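Local coordinates for rifamycin polyketide synthase (Amycolatopsis mediterranei, PDB 4LN9), which dehydrates a polyketide intermediate during rifamycin assembly, serving as the dehydratase domain in the terminal module of the synthase, at residues A[53-58]-A[87-92]; A[115-120]-A[143-148]; A[294-299]-A[303-308]. All blocks are in the same frame, centred on the assembly; numbering follows the deposited sequence.

Interaction 1 (A[53-58]-A[87-92]); sequences LVFTSR and AVRAGD
Phe55 and Ala90 mark where the two backbones come closest, with 7.2 Å between CA of Phe55 and CA of Ala90, so the Phe55 side chain has to bridge the space between strand 52-59 and helix 80-93. The Phe55 ring spans the gap: its CA-CB bond heads for the helix, and with CG anti to the carbonyl carbon (chi1 -76°) one side of the ring lands on Ala90. CE1 of Phe55 sits 3.5 Å from CA of Ala90, an oblique approach that brings the ring against the helix backbone, and the same CE1 lies 3.7 Å from CB of Ala90. The arrangement is that of the double hotdog fold, in which curved antiparallel strands wrap a long helix; Val120 of the adjacent strand 116-122 touches both Phe55 and Ala90. Farther along the ring, CZ of Phe55 is 3.7 Å from NH1 of Arg89. CE2 of Phe55 stands 3.9 Å above one face of the guanidinium of Arg89, displaced toward its rim. Ring and guanidinium planes are 74° apart, which rules out a parallel stack. The bend of Arg89 at chi2 (68°) helps turn its end toward the Phe55 ring. NH1 of Arg89 makes a salt bridge with Glu93, one turn on along the helix, and NH2 donates to the backbone oxygen of Ala36 in strand 34-38.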
ATOM      1  N   LEU A  53      -1.191   7.996  -1.527  1.00 29.91           N
ATOM      2  CA  LEU A  53      -1.542   6.929  -0.614  1.00 31.97           C
ATOM      3  C   LEU A  53      -2.409   5.921  -1.334  1.00 29.79           C
ATOM      4  O   LEU A  53      -2.793   6.122  -2.487  1.00 28.39           O
ATOM      5  CB  LEU A  53      -2.279   7.482   0.608  1.00 37.31           C
ATOM      6  CG  LEU A  53      -3.559   8.279   0.346  1.00 37.25           C
ATOM      7  CD1 LEU A  53      -4.693   7.362  -0.095  1.00 38.27           C
ATOM      8  CD2 LEU A  53      -3.954   9.068   1.585  1.00 42.00           C
ATOM      9  N   VAL A  54      -2.574   4.766  -0.709  1.00 29.55           N
ATOM     10  CA  VAL A  54      -3.300   3.691  -1.336  1.00 30.35           C
ATOM     11  C   VAL A  54      -4.156   2.952  -0.320  1.00 25.46           C
ATOM     12  O   VAL A  54      -3.776   2.812   0.846  1.00 27.19           O
ATOM     13  CB  VAL A  54      -2.351   2.723  -2.064  1.00 31.21           C
ATOM     14  CG1 VAL A  54      -1.560   1.896  -1.064  1.00 30.85           C
ATOM     15  CG2 VAL A  54      -3.136   1.824  -3.008  1.00 32.33           C
ATOM     16  N   PHE A  55      -5.415   2.753  -0.698  1.00 30.26           N
ATOM     17  CA  PHE A  55      -6.334   1.929   0.067  1.00 29.77           C
ATOM     18  C   PHE A  55      -6.426   0.552  -0.571  1.00 21.71           C
ATOM     19  O   PHE A  55      -6.694   0.443  -1.769  1.00 26.81           O
ATOM     20  CB  PHE A  55      -7.721   2.570   0.076  1.00 30.63           C
ATOM     21  CG  PHE A  55      -7.839   3.738   1.006  1.00 31.73           C
ATOM     22  CD1 PHE A  55      -7.367   4.985   0.635  1.00 32.35           C
ATOM     23  CD2 PHE A  55      -8.362   3.573   2.278  1.00 37.79           C
ATOM     24  CE1 PHE A  55      -7.458   6.060   1.497  1.00 34.67           C
ATOM     25  CE2 PHE A  55      -8.447   4.640   3.149  1.00 38.51           C
ATOM     26  CZ  PHE A  55      -8.009   5.890   2.753  1.00 37.42           C
ATOM     27  N   THR A  56      -6.458  -0.474   0.274  1.00 28.31           N
ATOM     28  CA  THR A  56      -6.611  -1.850  -0.191  1.00 27.60           C
ATOM     29  C   THR A  56      -7.838  -2.523   0.415  1.00 30.94           C
ATOM     30  O   THR A  56      -8.175  -2.295   1.579  1.00 32.85           O
ATOM     31  CB  THR A  56      -5.369  -2.704   0.128  1.00 30.62           C
ATOM     32  OG1 THR A  56      -5.169  -2.748   1.546  1.00 37.74           O
ATOM     33  CG2 THR A  56      -4.131  -2.120  -0.537  1.00 36.71           C
ATOM     34  N   SER A  57      -8.408  -3.455  -0.341  1.00 29.97           N
ATOM     35  CA  SER A  57      -9.618  -4.156   0.064  1.00 31.72           C
ATOM     36  C   SER A  57      -9.717  -5.505  -0.644  1.00 32.91           C
ATOM     37  O   SER A  57      -9.174  -5.688  -1.734  1.00 31.26           O
ATOM     38  CB  SER A  57     -10.851  -3.305  -0.250  1.00 34.55           C
ATOM     39  OG  SER A  57     -12.032  -4.087  -0.229  1.00 41.12           O
ATOM     40  N   ARG A  58     -10.416  -6.444  -0.015  1.00 31.16           N
ATOM     41  CA  ARG A  58     -10.871  -7.655  -0.686  1.00 32.31           C
ATOM     42  C   ARG A  58     -12.382  -7.794  -0.534  1.00 31.37           C
ATOM     43  O   ARG A  58     -12.886  -7.930   0.580  1.00 37.49           O
ATOM     44  CB  ARG A  58     -10.182  -8.878  -0.073  1.00 35.49           C
ATOM     45  CG  ARG A  58     -10.635 -10.200  -0.666  1.00 39.07           C
ATOM     46  CD  ARG A  58     -10.050 -11.372   0.101  1.00 41.38           C
ATOM     47  NE  ARG A  58     -10.381 -12.645  -0.529  1.00 39.95           N
ATOM     48  CZ  ARG A  58     -11.453 -13.369  -0.227  1.00 51.42           C
ATOM     49  NH1 ARG A  58     -12.282 -12.967   0.728  1.00 42.40           N
ATOM     50  NH2 ARG A  58     -11.692 -14.503  -0.871  1.00 55.02           N
ATOM     51  N   ALA A  87     -13.893   6.790  -3.462  1.00 27.81           N
ATOM     52  CA  ALA A  87     -13.098   7.924  -3.915  1.00 27.98           C
ATOM     53  C   ALA A  87     -13.120   9.034  -2.876  1.00 31.63           C
ATOM     54  O   ALA A  87     -12.079   9.580  -2.515  1.00 28.41           O
ATOM     55  CB  ALA A  87     -13.613   8.437  -5.251  1.00 27.62           C
ATOM     56  N   VAL A  88     -14.301   9.325  -2.345  1.00 29.28           N
ATOM     57  CA  VAL A  88     -14.417  10.404  -1.380  1.00 25.65           C
ATOM     58  C   VAL A  88     -13.812  10.055  -0.020  1.00 24.43           C
ATOM     59  O   VAL A  88     -13.162  10.897   0.599  1.00 27.24           O
ATOM     60  CB  VAL A  88     -15.869  10.882  -1.222  1.00 23.68           C
ATOM     61  CG1 VAL A  88     -15.983  11.840  -0.044  1.00 30.61           C
ATOM     62  CG2 VAL A  88     -16.344  11.544  -2.509  1.00 26.51           C
ATOM     63  N   ARG A  89     -13.837   8.770   0.339  1.00 27.01           N
ATOM     64  CA  ARG A  89     -13.152   8.320   1.554  1.00 24.06           C
ATOM     65  C   ARG A  89     -11.642   8.492   1.435  1.00 26.16           C
ATOM     66  O   ARG A  89     -10.984   8.950   2.369  1.00 24.66           O
ATOM     67  CB  ARG A  89     -13.495   6.863   1.884  1.00 29.31           C
ATOM     68  CG  ARG A  89     -12.617   6.247   2.969  1.00 27.70           C
ATOM     69  CD  ARG A  89     -12.869   6.875   4.333  1.00 31.86           C
ATOM     70  NE  ARG A  89     -12.123   6.210   5.403  1.00 33.30           N
ATOM     71  CZ  ARG A  89     -10.903   6.565   5.798  1.00 39.36           C
ATOM     72  NH1 ARG A  89     -10.273   7.564   5.195  1.00 33.11           N
ATOM     73  NH2 ARG A  89     -10.312   5.921   6.794  1.00 41.70           N
ATOM     74  N   ALA A  90     -11.102   8.164   0.267  1.00 27.42           N
ATOM     75  CA  ALA A  90      -9.673   8.318   0.021  1.00 28.05           C
ATOM     76  C   ALA A  90      -9.281   9.793   0.059  1.00 30.09           C
ATOM     77  O   ALA A  90      -8.335  10.180   0.745  1.00 31.17           O
ATOM     78  CB  ALA A  90      -9.301   7.703  -1.321  1.00 25.56           C
ATOM     79  N   GLY A  91     -10.011  10.609  -0.696  1.00 30.22           N
ATOM     80  CA  GLY A  91      -9.792  12.050  -0.707  1.00 33.02           C
ATOM     81  C   GLY A  91      -9.809  12.652   0.683  1.00 30.27           C
ATOM     82  O   GLY A  91      -8.965  13.482   1.019  1.00 33.24           O
ATOM     83  N   ASP A  92     -10.755  12.214   1.508  1.00 31.64           N
ATOM     84  CA  ASP A  92     -10.868  12.743   2.862  1.00 32.35           C
ATOM     85  C   ASP A  92      -9.665  12.410   3.741  1.00 35.46           C
ATOM     86  O   ASP A  92      -9.274  13.208   4.592  1.00 34.12           O
ATOM     87  CB  ASP A  92     -12.164  12.290   3.534  1.00 39.21           C
ATOM     88  CG  ASP A  92     -12.616  13.247   4.622  1.00 48.34           C
ATOM     89  OD1 ASP A  92     -12.654  14.468   4.357  1.00 49.24           O
ATOM     90  OD2 ASP A  92     -12.766  12.800   5.780  1.00 55.10           O
TER

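Interaction 2 (A[115-120]-A[143-148])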
ATOM      1  N   GLY A 115     -13.039 -14.027  -4.109  1.00 50.81           N
ATOM      2  CA  GLY A 115     -12.886 -12.611  -3.800  1.00 42.44           C
ATOM      3  C   GLY A 115     -12.346 -11.831  -4.980  1.00 51.47           C
ATOM      4  O   GLY A 115     -11.905 -12.413  -5.971  1.00 43.16           O
ATOM      5  N   VAL A 116     -12.475 -10.509  -4.917  1.00 40.71           N
ATOM      6  CA  VAL A 116     -11.751  -9.638  -5.828  1.00 41.51           C
ATOM      7  C   VAL A 116     -10.992  -8.577  -5.045  1.00 37.62           C
ATOM      8  O   VAL A 116     -11.487  -8.059  -4.044  1.00 38.49           O
ATOM      9  CB  VAL A 116     -12.692  -8.967  -6.849  1.00 41.15           C
ATOM     10  CG1 VAL A 116     -13.760  -8.151  -6.136  1.00 36.68           C
ATOM     11  CG2 VAL A 116     -11.900  -8.100  -7.815  1.00 40.60           C
ATOM     12  N   ARG A 117      -9.708  -8.438  -5.365  1.00 36.99           N
ATOM     13  CA  ARG A 117      -8.863  -7.471  -4.679  1.00 34.57           C
ATOM     14  C   ARG A 117      -9.153  -6.089  -5.248  1.00 31.07           C
ATOM     15  O   ARG A 117      -9.350  -5.943  -6.453  1.00 34.70           O
ATOM     16  CB  ARG A 117      -7.390  -7.827  -4.886  1.00 34.01           C
ATOM     17  CG  ARG A 117      -6.421  -6.902  -4.171  1.00 40.12           C
ATOM     18  CD  ARG A 117      -4.992  -7.408  -4.283  1.00 40.37           C
ATOM     19  NE  ARG A 117      -4.752  -8.561  -3.421  1.00 41.38           N
ATOM     20  CZ  ARG A 117      -3.690  -9.353  -3.514  1.00 46.05           C
ATOM     21  NH1 ARG A 117      -2.778  -9.133  -4.450  1.00 35.24           N
ATOM     22  NH2 ARG A 117      -3.553 -10.382  -2.687  1.00 45.54           N
ATOM     23  N   VAL A 118      -9.350  -5.109  -4.369  1.00 30.88           N
ATOM     24  CA  VAL A 118      -9.662  -3.754  -4.817  1.00 29.29           C
ATOM     25  C   VAL A 118      -8.630  -2.750  -4.328  1.00 25.76           C
ATOM     26  O   VAL A 118      -8.065  -2.900  -3.246  1.00 27.96           O
ATOM     27  CB  VAL A 118     -11.066  -3.303  -4.368  1.00 27.87           C
ATOM     28  CG1 VAL A 118     -11.331  -1.874  -4.820  1.00 25.74           C
ATOM     29  CG2 VAL A 118     -12.126  -4.245  -4.919  1.00 35.09           C
ATOM     30  N   GLN A 119      -8.334  -1.761  -5.160  1.00 28.03           N
ATOM     31  CA  GLN A 119      -7.376  -0.749  -4.773  1.00 28.68           C
ATOM     32  C   GLN A 119      -7.843   0.648  -5.144  1.00 20.84           C
ATOM     33  O   GLN A 119      -8.298   0.885  -6.261  1.00 26.32           O
ATOM     34  CB  GLN A 119      -6.011  -1.038  -5.390  1.00 26.46           C
ATOM     35  CG  GLN A 119      -4.901  -0.194  -4.792  1.00 30.03           C
ATOM     36  CD  GLN A 119      -3.547  -0.533  -5.371  1.00 33.83           C
ATOM     37  OE1 GLN A 119      -2.932   0.283  -6.057  1.00 34.37           O
ATOM     38  NE2 GLN A 119      -3.044  -1.720  -5.048  1.00 32.89           N
ATOM     39  N   VAL A 120      -7.770   1.566  -4.184  1.00 26.71           N
ATOM     40  CA  VAL A 120      -8.003   2.971  -4.473  1.00 26.34           C
ATOM     41  C   VAL A 120      -6.696   3.735  -4.377  1.00 21.94           C
ATOM     42  O   VAL A 120      -6.061   3.766  -3.323  1.00 26.85           O
ATOM     43  CB  VAL A 120      -9.023   3.591  -3.501  1.00 30.12           C
ATOM     44  CG1 VAL A 120      -9.462   4.960  -3.997  1.00 26.68           C
ATOM     45  CG2 VAL A 120     -10.222   2.668  -3.338  1.00 27.11           C
ATOM     46  N   ASP A 143      -4.292 -12.001 -13.934  1.00 55.40           N
ATOM     47  CA  ASP A 143      -2.855 -11.729 -13.928  1.00 58.43           C
ATOM     48  C   ASP A 143      -2.614 -10.229 -14.091  1.00 62.35           C
ATOM     49  O   ASP A 143      -1.498  -9.745 -13.897  1.00 63.70           O
ATOM     50  CB  ASP A 143      -2.161 -12.498 -15.063  1.00 72.87           C
ATOM     51  CG  ASP A 143      -0.688 -12.764 -14.782  1.00 73.92           C
ATOM     52  OD1 ASP A 143      -0.131 -12.130 -13.861  1.00 64.43           O
ATOM     53  OD2 ASP A 143      -0.080 -13.582 -15.506  1.00 64.79           O
ATOM     54  N   SER A 144      -3.670  -9.499 -14.435  1.00 55.50           N
ATOM     55  CA  SER A 144      -3.580  -8.049 -14.565  1.00 54.61           C
ATOM     56  C   SER A 144      -4.765  -7.315 -13.945  1.00 41.91           C
ATOM     57  O   SER A 144      -5.903  -7.784 -13.991  1.00 41.26           O
ATOM     58  CB  SER A 144      -3.400  -7.642 -16.029  1.00 53.57           C
ATOM     59  OG  SER A 144      -4.626  -7.721 -16.735  1.00 52.73           O
ATOM     60  N   TRP A 145      -4.489  -6.113 -13.449  1.00 47.54           N
ATOM     61  CA  TRP A 145      -5.491  -5.267 -12.815  1.00 43.52           C
ATOM     62  C   TRP A 145      -6.368  -4.620 -13.843  1.00 41.80           C
ATOM     63  O   TRP A 145      -5.890  -4.197 -14.897  1.00 45.70           O
ATOM     64  CB  TRP A 145      -4.797  -4.186 -12.005  1.00 36.86           C
ATOM     65  CG  TRP A 145      -4.061  -4.718 -10.808  1.00 36.46           C
ATOM     66  CD1 TRP A 145      -2.813  -5.332 -10.776  1.00 39.83           C
ATOM     67  CD2 TRP A 145      -4.478  -4.625  -9.411  1.00 34.77           C
ATOM     68  NE1 TRP A 145      -2.451  -5.625  -9.488  1.00 39.39           N
ATOM     69  CE2 TRP A 145      -3.423  -5.260  -8.624  1.00 33.09           C
ATOM     70  CE3 TRP A 145      -5.611  -4.156  -8.763  1.00 30.80           C
ATOM     71  CZ2 TRP A 145      -3.491  -5.345  -7.246  1.00 31.42           C
ATOM     72  CZ3 TRP A 145      -5.662  -4.236  -7.373  1.00 28.71           C
ATOM     73  CH2 TRP A 145      -4.637  -4.837  -6.636  1.00 33.33           C
ATOM     74  N   LEU A 146      -7.613  -4.350 -13.457  1.00 35.21           N
ATOM     75  CA  LEU A 146      -8.574  -3.669 -14.323  1.00 35.59           C
ATOM     76  C   LEU A 146      -8.909  -2.312 -13.693  1.00 36.31           C
ATOM     77  O   LEU A 146      -9.014  -2.212 -12.471  1.00 36.13           O
ATOM     78  CB  LEU A 146      -9.840  -4.532 -14.428  1.00 39.55           C
ATOM     79  CG  LEU A 146     -10.979  -4.238 -15.412  1.00 47.31           C
ATOM     80  CD1 LEU A 146     -10.448  -3.914 -16.803  1.00 51.77           C
ATOM     81  CD2 LEU A 146     -11.935  -5.425 -15.461  1.00 46.60           C
ATOM     82  N   ARG A 147      -8.880  -1.242 -14.489  1.00 35.18           N
ATOM     83  CA  ARG A 147      -9.281   0.060 -13.957  1.00 34.88           C
ATOM     84  C   ARG A 147     -10.777   0.290 -14.094  1.00 36.68           C
ATOM     85  O   ARG A 147     -11.361   0.035 -15.146  1.00 39.54           O
ATOM     86  CB  ARG A 147      -8.505   1.209 -14.602  1.00 38.29           C
ATOM     87  CG  ARG A 147      -8.646   2.514 -13.832  1.00 37.70           C
ATOM     88  CD  ARG A 147      -7.675   3.575 -14.322  1.00 37.26           C
ATOM     89  NE  ARG A 147      -8.110   4.150 -15.589  1.00 44.28           N
ATOM     90  CZ  ARG A 147      -7.485   5.144 -16.208  1.00 51.64           C
ATOM     91  NH1 ARG A 147      -6.415   5.701 -15.658  1.00 51.03           N
ATOM     92  NH2 ARG A 147      -7.938   5.593 -17.371  1.00 47.69           N
ATOM     93  N   HIS A 148     -11.391   0.814 -13.037  1.00 36.19           N
ATOM     94  CA  HIS A 148     -12.843   0.938 -13.008  1.00 37.75           C
ATOM     95  C   HIS A 148     -13.286   2.363 -13.030  1.00 39.83           C
ATOM     96  O   HIS A 148     -14.419   2.666 -13.405  1.00 43.53           O
ATOM     97  CB  HIS A 148     -13.405   0.242 -11.787  1.00 35.59           C
ATOM     98  CG  HIS A 148     -13.164  -1.239 -11.780  1.00 38.76           C
ATOM     99  ND1 HIS A 148     -13.759  -2.066 -12.658  1.00 37.79           N
ATOM    100  CD2 HIS A 148     -12.222  -2.006 -11.097  1.00 35.56           C
ATOM    101  CE1 HIS A 148     -13.291  -3.315 -12.484  1.00 39.62           C
ATOM    102  NE2 HIS A 148     -12.361  -3.279 -11.517  1.00 36.37           N
TER
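Trp145 reaches Arg117 and Gln119 across an intervening strand of the first hotdog unit in this double hotdog fold. The evidence is the backbone spacing: CA of Arg117 and CA of Trp145 are 9.1 Å apart, and strand 131-139 runs between 116-122 and 146-154, bonded through its backbone at Leu138 and Phe136 to Arg117 and Gln119. The indole, whose CB is directed toward strand 116-122, leans over Phe136 and Leu138 to get there.

All the contacts made across the pair are of van der Waals type and fall on the benzene end of the indole. CH2 of Trp145 is 3.5 Å from CD of Arg117 and 3.7 Å from CG of Arg117, so the aliphatic stem of the arginine does the touching. Arg117 is extended as far as CD and then bends at chi3 (-74°), and its guanidinium plane ends 37° from that of the indole. Gln119 comes in at about a right angle to the indole, with its CB 3.8 Å from CZ3 of Trp145.

The polar ends of Trp145 and Gln119 are bonded to the partner subunit. Gln46 of the second subunit is bonded twice: its side-chain oxygen accepts from NE1 of Trp145, while its backbone oxygen accepts from NE2 of Gln119. Pro48 of that subunit packs on both residues, which places this contact at the dimer interface. These bonds help fix both flat groups, whose planes are 53° apart, with NE2 of Gln119 lying 3.8 Å from CH2 of Trp145.

Interaction 3 (A[294-299]-A[303-308]); sequences LEAVDE and LVVTLD
A classic beta bulge interrupts the hairpin of strands 291-297 and 303-313, in the second hotdog unit of the fold: Val304 and Val305 together face Ala296. The segments run antiparallel, with axes 4.6 Å apart and N-to-C directions 169° from each other. Regular pairing holds at Leu294 with Leu307, where N of Leu294 donates to O of Leu307 over 3.0 Å and N of Leu307 returns the bond to O of Leu294 over 2.8 Å. At the bulge, O of Ala296 takes a bond of 2.9 Å from N of Val304 and a weak one of 3.4 Å from N of Val305, while N of Ala296 donates to O of Val305. The register slips by one there, and Val297 pairs with Leu303.

On the face bearing Leu294, Ala296, Val305 and Leu307, CG1 of Val305 presses on CB of Ala296 at 3.7 Å. Strands 279-285 and 263-272 flank the hairpin, adding Val282 and Leu270 to this apolar surface. The other face carries Glu295 and Thr306, side by side and pointing the same way; CD2 of Leu303 meets CG of Glu295 at 3.8 Å. The carboxylate of Glu295 accepts from the backbone nitrogens of Ala164 and Phe165, while the hydroxyl of Thr306 bonds to His273.

Near the turn, CG2 of Val304 lies against Asp298, 3.5 Å from its backbone N. OD1 of Asp298 bonds to Ser300 and to N of Gly302 within the turn. Sharing one carbonyl between two amides lets the strand take in an extra residue while main-chain bonding continues through the bulge, although one of the two bonds to O of Ala296 is weak.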
ATOM      1  N   LEU A 294     -28.233  16.618  -7.945  1.00 25.32           N
ATOM      2  CA  LEU A 294     -28.853  16.107  -6.730  1.00 27.20           C
ATOM      3  C   LEU A 294     -28.519  17.002  -5.543  1.00 28.05           C
ATOM      4  O   LEU A 294     -27.405  17.515  -5.434  1.00 26.58           O
ATOM      5  CB  LEU A 294     -28.403  14.667  -6.459  1.00 30.25           C
ATOM      6  CG  LEU A 294     -28.718  14.078  -5.081  1.00 35.65           C
ATOM      7  CD1 LEU A 294     -30.210  13.817  -4.933  1.00 31.85           C
ATOM      8  CD2 LEU A 294     -27.926  12.800  -4.845  1.00 34.87           C
ATOM      9  N   GLU A 295     -29.531  17.280  -4.722  1.00 23.03           N
ATOM     10  CA  GLU A 295     -29.322  17.823  -3.382  1.00 23.80           C
ATOM     11  C   GLU A 295     -30.142  16.982  -2.412  1.00 24.83           C
ATOM     12  O   GLU A 295     -31.278  16.616  -2.712  1.00 23.40           O
ATOM     13  CB  GLU A 295     -29.781  19.289  -3.322  1.00 21.91           C
ATOM     14  CG  GLU A 295     -29.451  20.015  -2.022  1.00 27.43           C
ATOM     15  CD  GLU A 295     -29.662  21.523  -2.108  1.00 32.71           C
ATOM     16  OE1 GLU A 295     -30.771  21.951  -2.499  1.00 35.13           O
ATOM     17  OE2 GLU A 295     -28.737  22.281  -1.740  1.00 37.93           O
ATOM     18  N   ALA A 296     -29.525  16.572  -1.310  1.00 20.37           N
ATOM     19  CA  ALA A 296     -30.207  15.733  -0.335  1.00 23.51           C
ATOM     20  C   ALA A 296     -29.922  16.212   1.084  1.00 25.10           C
ATOM     21  O   ALA A 296     -28.820  16.672   1.384  1.00 26.97           O
ATOM     22  CB  ALA A 296     -29.796  14.278  -0.503  1.00 29.03           C
ATOM     23  N   VAL A 297     -30.971  16.254   1.904  1.00 24.22           N
ATOM     24  CA  VAL A 297     -30.845  16.628   3.311  1.00 21.24           C
ATOM     25  C   VAL A 297     -31.297  15.483   4.214  1.00 19.15           C
ATOM     26  O   VAL A 297     -31.992  14.570   3.766  1.00 21.57           O
ATOM     27  CB  VAL A 297     -31.670  17.892   3.648  1.00 24.00           C
ATOM     28  CG1 VAL A 297     -31.172  19.091   2.855  1.00 18.32           C
ATOM     29  CG2 VAL A 297     -33.154  17.654   3.398  1.00 22.63           C
ATOM     30  N   ASP A 298     -30.847  15.495   5.467  1.00 21.56           N
ATOM     31  CA  ASP A 298     -31.381  14.556   6.451  1.00 24.57           C
ATOM     32  C   ASP A 298     -32.665  15.105   7.063  1.00 24.63           C
ATOM     33  O   ASP A 298     -33.130  16.177   6.678  1.00 23.21           O
ATOM     34  CB  ASP A 298     -30.345  14.231   7.535  1.00 29.21           C
ATOM     35  CG  ASP A 298     -29.887  15.459   8.302  1.00 35.90           C
ATOM     36  OD1 ASP A 298     -30.698  16.394   8.480  1.00 34.57           O
ATOM     37  OD2 ASP A 298     -28.745  15.445   8.809  1.00 38.15           O
ATOM     38  N   GLU A 299     -33.271  14.346   7.967  1.00 29.27           N
ATOM     39  CA  GLU A 299     -34.599  14.695   8.456  1.00 30.94           C
ATOM     40  C   GLU A 299     -34.585  15.941   9.338  1.00 33.72           C
ATOM     41  O   GLU A 299     -35.590  16.645   9.445  1.00 34.83           O
ATOM     42  CB  GLU A 299     -35.230  13.512   9.188  1.00 35.09           C
ATOM     43  CG  GLU A 299     -35.976  12.567   8.258  1.00 34.75           C
ATOM     44  CD  GLU A 299     -37.053  13.277   7.460  1.00 38.17           C
ATOM     45  OE1 GLU A 299     -37.895  13.959   8.081  1.00 36.29           O
ATOM     46  OE2 GLU A 299     -36.987  13.255   6.211  1.00 37.50           O
ATOM     47  N   LEU A 303     -27.742  19.592   5.258  1.00 23.79           N
ATOM     48  CA  LEU A 303     -27.210  19.039   4.009  1.00 23.84           C
ATOM     49  C   LEU A 303     -26.487  17.711   4.235  1.00 27.72           C
ATOM     50  O   LEU A 303     -25.617  17.615   5.103  1.00 30.35           O
ATOM     51  CB  LEU A 303     -26.242  20.028   3.364  1.00 35.17           C
ATOM     52  CG  LEU A 303     -26.729  20.887   2.196  1.00 31.29           C
ATOM     53  CD1 LEU A 303     -25.552  21.695   1.653  1.00 27.19           C
ATOM     54  CD2 LEU A 303     -27.349  20.034   1.099  1.00 23.84           C
ATOM     55  N   VAL A 304     -26.672  16.781   3.298  1.00 23.89           N
ATOM     56  CA  VAL A 304     -25.934  15.519   3.311  1.00 26.86           C
ATOM     57  C   VAL A 304     -25.067  15.311   2.065  1.00 30.67           C
ATOM     58  O   VAL A 304     -23.878  15.011   2.178  1.00 28.73           O
ATOM     59  CB  VAL A 304     -26.867  14.308   3.514  1.00 26.43           C
ATOM     60  CG1 VAL A 304     -26.075  13.009   3.471  1.00 30.03           C
ATOM     61  CG2 VAL A 304     -27.621  14.435   4.831  1.00 25.21           C
ATOM     62  N   VAL A 305     -25.649  15.485   0.883  1.00 25.51           N
ATOM     63  CA  VAL A 305     -24.885  15.369  -0.360  1.00 27.33           C
ATOM     64  C   VAL A 305     -25.371  16.341  -1.433  1.00 27.35           C
ATOM     65  O   VAL A 305     -26.560  16.648  -1.511  1.00 23.22           O
ATOM     66  CB  VAL A 305     -24.875  13.921  -0.900  1.00 31.14           C
ATOM     67  CG1 VAL A 305     -26.281  13.341  -0.915  1.00 31.39           C
ATOM     68  CG2 VAL A 305     -24.247  13.865  -2.286  1.00 27.32           C
ATOM     69  N   THR A 306     -24.429  16.948  -2.149  1.00 23.85           N
ATOM     70  CA  THR A 306     -24.769  17.685  -3.359  1.00 24.12           C
ATOM     71  C   THR A 306     -23.994  17.147  -4.549  1.00 25.15           C
ATOM     72  O   THR A 306     -22.846  16.726  -4.417  1.00 25.52           O
ATOM     73  CB  THR A 306     -24.497  19.195  -3.216  1.00 26.80           C
ATOM     74  OG1 THR A 306     -23.136  19.403  -2.820  1.00 25.89           O
ATOM     75  CG2 THR A 306     -25.423  19.811  -2.177  1.00 26.59           C
ATOM     76  N   LEU A 307     -24.647  17.131  -5.703  1.00 24.92           N
ATOM     77  CA  LEU A 307     -24.037  16.629  -6.923  1.00 28.05           C
ATOM     78  C   LEU A 307     -24.332  17.595  -8.066  1.00 31.41           C
ATOM     79  O   LEU A 307     -25.494  17.853  -8.380  1.00 29.13           O
ATOM     80  CB  LEU A 307     -24.599  15.244  -7.249  1.00 23.67           C
ATOM     81  CG  LEU A 307     -24.224  14.649  -8.605  1.00 27.54           C
ATOM     82  CD1 LEU A 307     -22.712  14.627  -8.769  1.00 26.81           C
ATOM     83  CD2 LEU A 307     -24.803  13.248  -8.747  1.00 29.45           C
ATOM     84  N   ASP A 308     -23.285  18.208  -8.616  1.00 29.15           N
ATOM     85  CA  ASP A 308     -23.461  19.203  -9.673  1.00 34.83           C
ATOM     86  C   ASP A 308     -24.008  18.555 -10.941  1.00 35.72           C
ATOM     87  O   ASP A 308     -24.954  19.058 -11.548  1.00 33.88           O
ATOM     88  CB  ASP A 308     -22.140  19.920  -9.982  1.00 36.26           C
ATOM     89  CG  ASP A 308     -21.725  20.883  -8.884  1.00 40.81           C
ATOM     90  OD1 ASP A 308     -22.569  21.211  -8.025  1.00 49.36           O
ATOM     91  OD2 ASP A 308     -20.556  21.324  -8.892  1.00 47.06           O
TER

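Along the chain the three contacts follow in series, each closing before the next opens. Interactions 1 and 2 are neighbours, their centres 13 Å apart: strands 52-59 and 116-122 lie side by side, with probable hydrogen bonds from Val118 N to Ser57 O (2.7 Å) and from Val120 N to Phe55 O (2.9 Å), and both contacts touch the second subunit. Interaction 3 lies in the other hotdog half, its centre about 22 Å from that of interaction 1 and about 30 Å from that of interaction 2, which lies on the opposite side of the chain's centre. Dimer contacts at these sites thus belong to the first half alone, while no other chain of the assembly touches segments 294-299 and 303-308.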